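Local coordinates for protein STN1 (Saccharomyces cerevisiae, PDB 3KEY) that helps regulate telomere length and protect chromosome ends, restraining telomerase loading through its interaction with Cdc13, at residues A[151-162]-A[173-184]. Sequence-based numbering, arbitrary orientation.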
loop_
_atom_site.group_PDB
_atom_site.type_symbol
_atom_site.label_atom_id
_atom_site.label_comp_id
_atom_site.label_asym_id
_atom_site.label_seq_id
_atom_site.Cartn_x
_atom_site.Cartn_y
_atom_site.Cartn_z
ATOM N N PRO A 151 -19.165 -11.213 -2.143
ATOM C CA PRO A 151 -18.981 -12.441 -2.924
ATOM C C PRO A 151 -20.103 -12.703 -3.927
ATOM O O PRO A 151 -19.923 -13.464 -4.878
ATOM C CB PRO A 151 -18.869 -13.527 -1.850
ATOM C CG PRO A 151 -19.620 -12.953 -0.690
ATOM C CD PRO A 151 -19.211 -11.508 -0.700
ATOM N N GLU A 152 -21.252 -12.059 -3.729
ATOM C CA GLU A 152 -22.386 -12.241 -4.638
ATOM C C GLU A 152 -22.212 -11.390 -5.888
ATOM O O GLU A 152 -22.905 -11.583 -6.889
ATOM C CB GLU A 152 -23.704 -11.859 -3.945
ATOM C CG GLU A 152 -23.892 -12.499 -2.578
ATOM C CD GLU A 152 -23.447 -11.593 -1.436
ATOM O OE1 GLU A 152 -22.512 -10.777 -1.627
ATOM O OE2 GLU A 152 -24.038 -11.704 -0.334
ATOM N N VAL A 153 -21.275 -10.451 -5.833
ATOM C CA VAL A 153 -21.039 -9.569 -6.966
ATOM C C VAL A 153 -19.691 -9.784 -7.667
ATOM O O VAL A 153 -19.644 -10.006 -8.877
ATOM C CB VAL A 153 -21.166 -8.099 -6.522
ATOM C CG1 VAL A 153 -21.045 -7.175 -7.716
ATOM C CG2 VAL A 153 -22.511 -7.892 -5.833
ATOM N N LEU A 154 -18.601 -9.726 -6.910
ATOM C CA LEU A 154 -17.261 -9.892 -7.484
ATOM C C LEU A 154 -16.769 -11.329 -7.334
ATOM O O LEU A 154 -16.528 -11.788 -6.217
ATOM C CB LEU A 154 -16.264 -8.958 -6.784
ATOM C CG LEU A 154 -15.160 -8.247 -7.583
ATOM C CD1 LEU A 154 -13.979 -7.982 -6.650
ATOM C CD2 LEU A 154 -14.721 -9.062 -8.766
ATOM N N LYS A 155 -16.614 -12.028 -8.455
ATOM C CA LYS A 155 -16.132 -13.407 -8.434
ATOM C C LYS A 155 -14.596 -13.482 -8.466
ATOM O O LYS A 155 -13.987 -14.190 -7.665
ATOM C CB LYS A 155 -16.709 -14.171 -9.624
ATOM C CG LYS A 155 -16.381 -15.659 -9.641
ATOM C CD LYS A 155 -16.996 -16.331 -10.862
ATOM C CE LYS A 155 -16.664 -17.815 -10.929
ATOM N NZ LYS A 155 -17.124 -18.403 -12.223
ATOM N N ASN A 156 -13.982 -12.758 -9.402
ATOM C CA ASN A 156 -12.514 -12.716 -9.552
ATOM C C ASN A 156 -12.051 -11.356 -10.072
ATOM O O ASN A 156 -12.848 -10.576 -10.601
ATOM C CB ASN A 156 -12.024 -13.782 -10.545
ATOM C CG ASN A 156 -12.042 -15.181 -9.966
ATOM O OD1 ASN A 156 -11.410 -15.452 -8.944
ATOM N ND2 ASN A 156 -12.767 -16.085 -10.624
ATOM N N TRP A 157 -10.756 -11.086 -9.930
ATOM C CA TRP A 157 -10.175 -9.833 -10.408
ATOM C C TRP A 157 -8.707 -10.016 -10.773
ATOM O O TRP A 157 -8.043 -10.907 -10.255
ATOM C CB TRP A 157 -10.284 -8.723 -9.347
ATOM C CG TRP A 157 -9.558 -9.010 -8.060
ATOM C CD1 TRP A 157 -10.087 -9.560 -6.924
ATOM C CD2 TRP A 157 -8.163 -8.798 -7.792
ATOM N NE1 TRP A 157 -9.108 -9.705 -5.968
ATOM C CE2 TRP A 157 -7.921 -9.246 -6.472
ATOM C CE3 TRP A 157 -7.097 -8.274 -8.540
ATOM C CZ2 TRP A 157 -6.644 -9.189 -5.880
ATOM C CZ3 TRP A 157 -5.828 -8.218 -7.956
ATOM C CH2 TRP A 157 -5.617 -8.674 -6.634
ATOM N N TRP A 158 -8.217 -9.171 -11.673
ATOM C CA TRP A 158 -6.817 -9.190 -12.090
ATOM C C TRP A 158 -6.424 -7.748 -12.403
ATOM O O TRP A 158 -7.273 -6.928 -12.763
ATOM C CB TRP A 158 -6.617 -10.011 -13.372
ATOM C CG TRP A 158 -7.024 -11.450 -13.290
ATOM C CD1 TRP A 158 -6.204 -12.529 -13.094
ATOM C CD2 TRP A 158 -8.347 -11.972 -13.451
ATOM N NE1 TRP A 158 -6.940 -13.696 -13.131
ATOM C CE2 TRP A 158 -8.259 -13.382 -13.348
ATOM C CE3 TRP A 158 -9.603 -11.386 -13.671
ATOM C CZ2 TRP A 158 -9.378 -14.217 -13.462
ATOM C CZ3 TRP A 158 -10.721 -12.217 -13.786
ATOM C CH2 TRP A 158 -10.597 -13.623 -13.680
ATOM N N ILE A 159 -5.140 -7.446 -12.266
ATOM C CA ILE A 159 -4.639 -6.125 -12.591
ATOM C C ILE A 159 -3.477 -6.284 -13.565
ATOM O O ILE A 159 -2.513 -6.994 -13.271
ATOM C CB ILE A 159 -4.146 -5.366 -11.339
ATOM C CG1 ILE A 159 -5.318 -5.124 -10.383
ATOM C CG2 ILE A 159 -3.497 -4.037 -11.755
ATOM C CD1 ILE A 159 -4.931 -4.331 -9.133
ATOM N N ASP A 160 -3.587 -5.645 -14.730
ATOM C CA ASP A 160 -2.532 -5.674 -15.746
ATOM C C ASP A 160 -1.852 -4.314 -15.814
ATOM O O ASP A 160 -2.433 -3.300 -15.427
ATOM C CB ASP A 160 -3.100 -5.965 -17.139
ATOM C CG ASP A 160 -3.398 -7.431 -17.359
ATOM O OD1 ASP A 160 -2.993 -8.258 -16.522
ATOM O OD2 ASP A 160 -4.032 -7.752 -18.381
ATOM N N LEU A 161 -0.621 -4.290 -16.311
ATOM C CA LEU A 161 0.091 -3.030 -16.467
ATOM C C LEU A 161 -0.115 -2.587 -17.910
ATOM O O LEU A 161 -0.012 -3.401 -18.831
ATOM C CB LEU A 161 1.585 -3.198 -16.188
ATOM C CG LEU A 161 2.008 -3.489 -14.749
ATOM C CD1 LEU A 161 3.528 -3.433 -14.658
ATOM C CD2 LEU A 161 1.391 -2.473 -13.804
ATOM N N ASP A 162 -0.412 -1.306 -18.109
ATOM C CA ASP A 162 -0.631 -0.788 -19.452
ATOM C C ASP A 162 0.596 -0.061 -19.987
ATOM O O ASP A 162 0.562 0.502 -21.081
ATOM C CB ASP A 162 -1.842 0.150 -19.474
ATOM C CG ASP A 162 -3.117 -0.541 -19.041
ATOM O OD1 ASP A 162 -3.168 -1.787 -19.090
ATOM O OD2 ASP A 162 -4.077 0.164 -18.657
ATOM N N GLY A 173 -0.328 3.676 -16.645
ATOM C CA GLY A 173 -1.515 3.263 -15.920
ATOM C C GLY A 173 -1.658 1.764 -15.734
ATOM O O GLY A 173 -0.756 0.997 -16.070
ATOM N N ILE A 174 -2.796 1.352 -15.181
ATOM C CA ILE A 174 -3.071 -0.053 -14.950
ATOM C C ILE A 174 -4.406 -0.408 -15.597
ATOM O O ILE A 174 -5.209 0.473 -15.928
ATOM C CB ILE A 174 -3.115 -0.383 -13.429
ATOM C CG1 ILE A 174 -4.266 0.357 -12.748
ATOM C CG2 ILE A 174 -1.792 0.021 -12.776
ATOM C CD1 ILE A 174 -4.399 0.026 -11.263
ATOM N N LEU A 175 -4.631 -1.699 -15.789
ATOM C CA LEU A 175 -5.854 -2.173 -16.404
ATOM C C LEU A 175 -6.523 -3.129 -15.426
ATOM O O LEU A 175 -5.954 -4.167 -15.062
ATOM C CB LEU A 175 -5.518 -2.876 -17.727
ATOM C CG LEU A 175 -6.648 -3.279 -18.678
ATOM C CD1 LEU A 175 -7.304 -2.022 -19.236
ATOM C CD2 LEU A 175 -6.096 -4.146 -19.820
ATOM N N LEU A 176 -7.719 -2.766 -14.979
ATOM C CA LEU A 176 -8.464 -3.594 -14.039
ATOM C C LEU A 176 -9.385 -4.577 -14.761
ATOM O O LEU A 176 -10.152 -4.194 -15.645
ATOM C CB LEU A 176 -9.302 -2.714 -13.107
ATOM C CG LEU A 176 -8.576 -1.590 -12.356
ATOM C CD1 LEU A 176 -9.612 -0.724 -11.658
ATOM C CD2 LEU A 176 -7.580 -2.165 -11.338
ATOM N N HIS A 177 -9.297 -5.847 -14.388
ATOM C CA HIS A 177 -10.158 -6.878 -14.969
ATOM C C HIS A 177 -11.065 -7.366 -13.857
ATOM O O HIS A 177 -10.587 -7.741 -12.784
ATOM C CB HIS A 177 -9.346 -8.067 -15.495
ATOM C CG HIS A 177 -8.479 -7.737 -16.667
ATOM N ND1 HIS A 177 -7.157 -7.355 -16.535
ATOM C CD2 HIS A 177 -8.751 -7.703 -17.992
ATOM C CE1 HIS A 177 -6.655 -7.102 -17.731
ATOM N NE2 HIS A 177 -7.601 -7.306 -18.632
ATOM N N LEU A 178 -12.368 -7.356 -14.105
ATOM C CA LEU A 178 -13.327 -7.805 -13.103
ATOM C C LEU A 178 -14.235 -8.883 -13.691
ATOM O O LEU A 178 -14.715 -8.761 -14.819
ATOM C CB LEU A 178 -14.179 -6.622 -12.612
ATOM C CG LEU A 178 -13.420 -5.394 -12.095
ATOM C CD1 LEU A 178 -14.408 -4.254 -11.774
ATOM C CD2 LEU A 178 -12.607 -5.780 -10.861
ATOM N N GLU A 179 -14.438 -9.952 -12.931
ATOM C CA GLU A 179 -15.319 -11.031 -13.359
ATOM C C GLU A 179 -16.433 -11.063 -12.312
ATOM O O GLU A 179 -16.166 -11.056 -11.108
ATOM C CB GLU A 179 -14.577 -12.369 -13.397
ATOM C CG GLU A 179 -15.495 -13.556 -13.671
ATOM C CD GLU A 179 -14.747 -14.882 -13.787
ATOM O OE1 GLU A 179 -13.790 -15.104 -13.016
ATOM O OE2 GLU A 179 -15.134 -15.705 -14.642
ATOM N N TYR A 180 -17.675 -11.098 -12.773
ATOM C CA TYR A 180 -18.819 -11.083 -11.870
ATOM C C TYR A 180 -19.434 -12.436 -11.523
ATOM O O TYR A 180 -19.441 -13.364 -12.337
ATOM C CB TYR A 180 -19.882 -10.137 -12.434
ATOM C CG TYR A 180 -19.359 -8.724 -12.575
ATOM C CD1 TYR A 180 -18.814 -8.270 -13.783
ATOM C CD2 TYR A 180 -19.333 -7.867 -11.480
ATOM C CE1 TYR A 180 -18.251 -6.986 -13.889
ATOM C CE2 TYR A 180 -18.774 -6.588 -11.571
ATOM C CZ TYR A 180 -18.235 -6.153 -12.771
ATOM O OH TYR A 180 -17.679 -4.891 -12.843
ATOM N N ALA A 181 -19.950 -12.533 -10.300
ATOM C CA ALA A 181 -20.568 -13.763 -9.812
ATOM C C ALA A 181 -21.945 -13.993 -10.427
ATOM O O ALA A 181 -22.557 -13.076 -10.980
ATOM C CB ALA A 181 -20.677 -13.724 -8.286
ATOM N N ALA A 182 -22.422 -15.227 -10.318
ATOM C CA ALA A 182 -23.719 -15.623 -10.860
ATOM C C ALA A 182 -24.901 -14.770 -10.379
ATOM O O ALA A 182 -25.684 -14.282 -11.192
ATOM C CB ALA A 182 -23.978 -17.100 -10.537
ATOM N N ALA A 183 -25.026 -14.599 -9.063
ATOM C CA ALA A 183 -26.119 -13.817 -8.476
ATOM C C ALA A 183 -26.301 -12.441 -9.129
ATOM O O ALA A 183 -27.411 -12.083 -9.528
ATOM C CB ALA A 183 -25.893 -13.657 -6.967
ATOM N N TYR A 184 -25.211 -11.681 -9.236
ATOM C CA TYR A 184 -25.238 -10.350 -9.839
ATOM C C TYR A 184 -25.454 -10.496 -11.338
ATOM O O TYR A 184 -25.923 -9.571 -12.010
ATOM C CB TYR A 184 -23.918 -9.618 -9.557
ATOM C CG TYR A 184 -23.889 -8.167 -9.983
ATOM C CD1 TYR A 184 -24.901 -7.280 -9.602
ATOM C CD2 TYR A 184 -22.824 -7.664 -10.738
ATOM C CE1 TYR A 184 -24.853 -5.930 -9.962
ATOM C CE2 TYR A 184 -22.763 -6.318 -11.100
ATOM C CZ TYR A 184 -23.778 -5.457 -10.711
ATOM O OH TYR A 184 -23.719 -4.128 -11.080
HETATM O O HOH W 1 -14.693 -18.654 -14.399
#
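E179 reaches across to N156, K155 and W158 on the neighbouring strand. Its CB lies 3.9 Å from CZ3 of W158. With CG anti to the backbone N (chi1 173°) and the chain extended beyond it, the carboxylate is carried alongside the N156 side chain, which points the same way, and its CD comes within 4.0 Å of CD of K155. OE1 takes a nearly straight hydrogen bond from ND2 of N156 (2.8 Å), lying close to the plane of that amide, and also sits at the edge of the indole, near CH2 of W158. OE2 of E179 stands 4.1 Å from NZ of K155, too far for a salt bridge, and a water joins the two. A leucine in place of E179 would probably leave ND2 of N156 without this acceptor and the lysine charge without its nearby carboxylate. Beneath this cluster the backbone forms a classic beta bulge: O of E179 accepts from N of both K155 and N156. Strands 154-161 and 173-180 make the antiparallel hairpin of the second winged helix-turn-helix domain, and strand 113-117 pairs with the far edge of 173-180. Beyond the bulge, W157, I159, L176 and L178 share one face, which packs on helices 90-108 and 132-149; CG1 of I159 lies 3.8 Å from CD2 of L176, the two side chains running side by side. W158 and H177 occupy the other face, crossing at about a right angle. Just outside the paired strands, before 154 and after 180, CG1 of V153 makes a CH-pi contact over one face of the Y184 ring, 3.9 Å from its centroid, while the Y184 hydroxyl is hydrogen-bonded to O of M107.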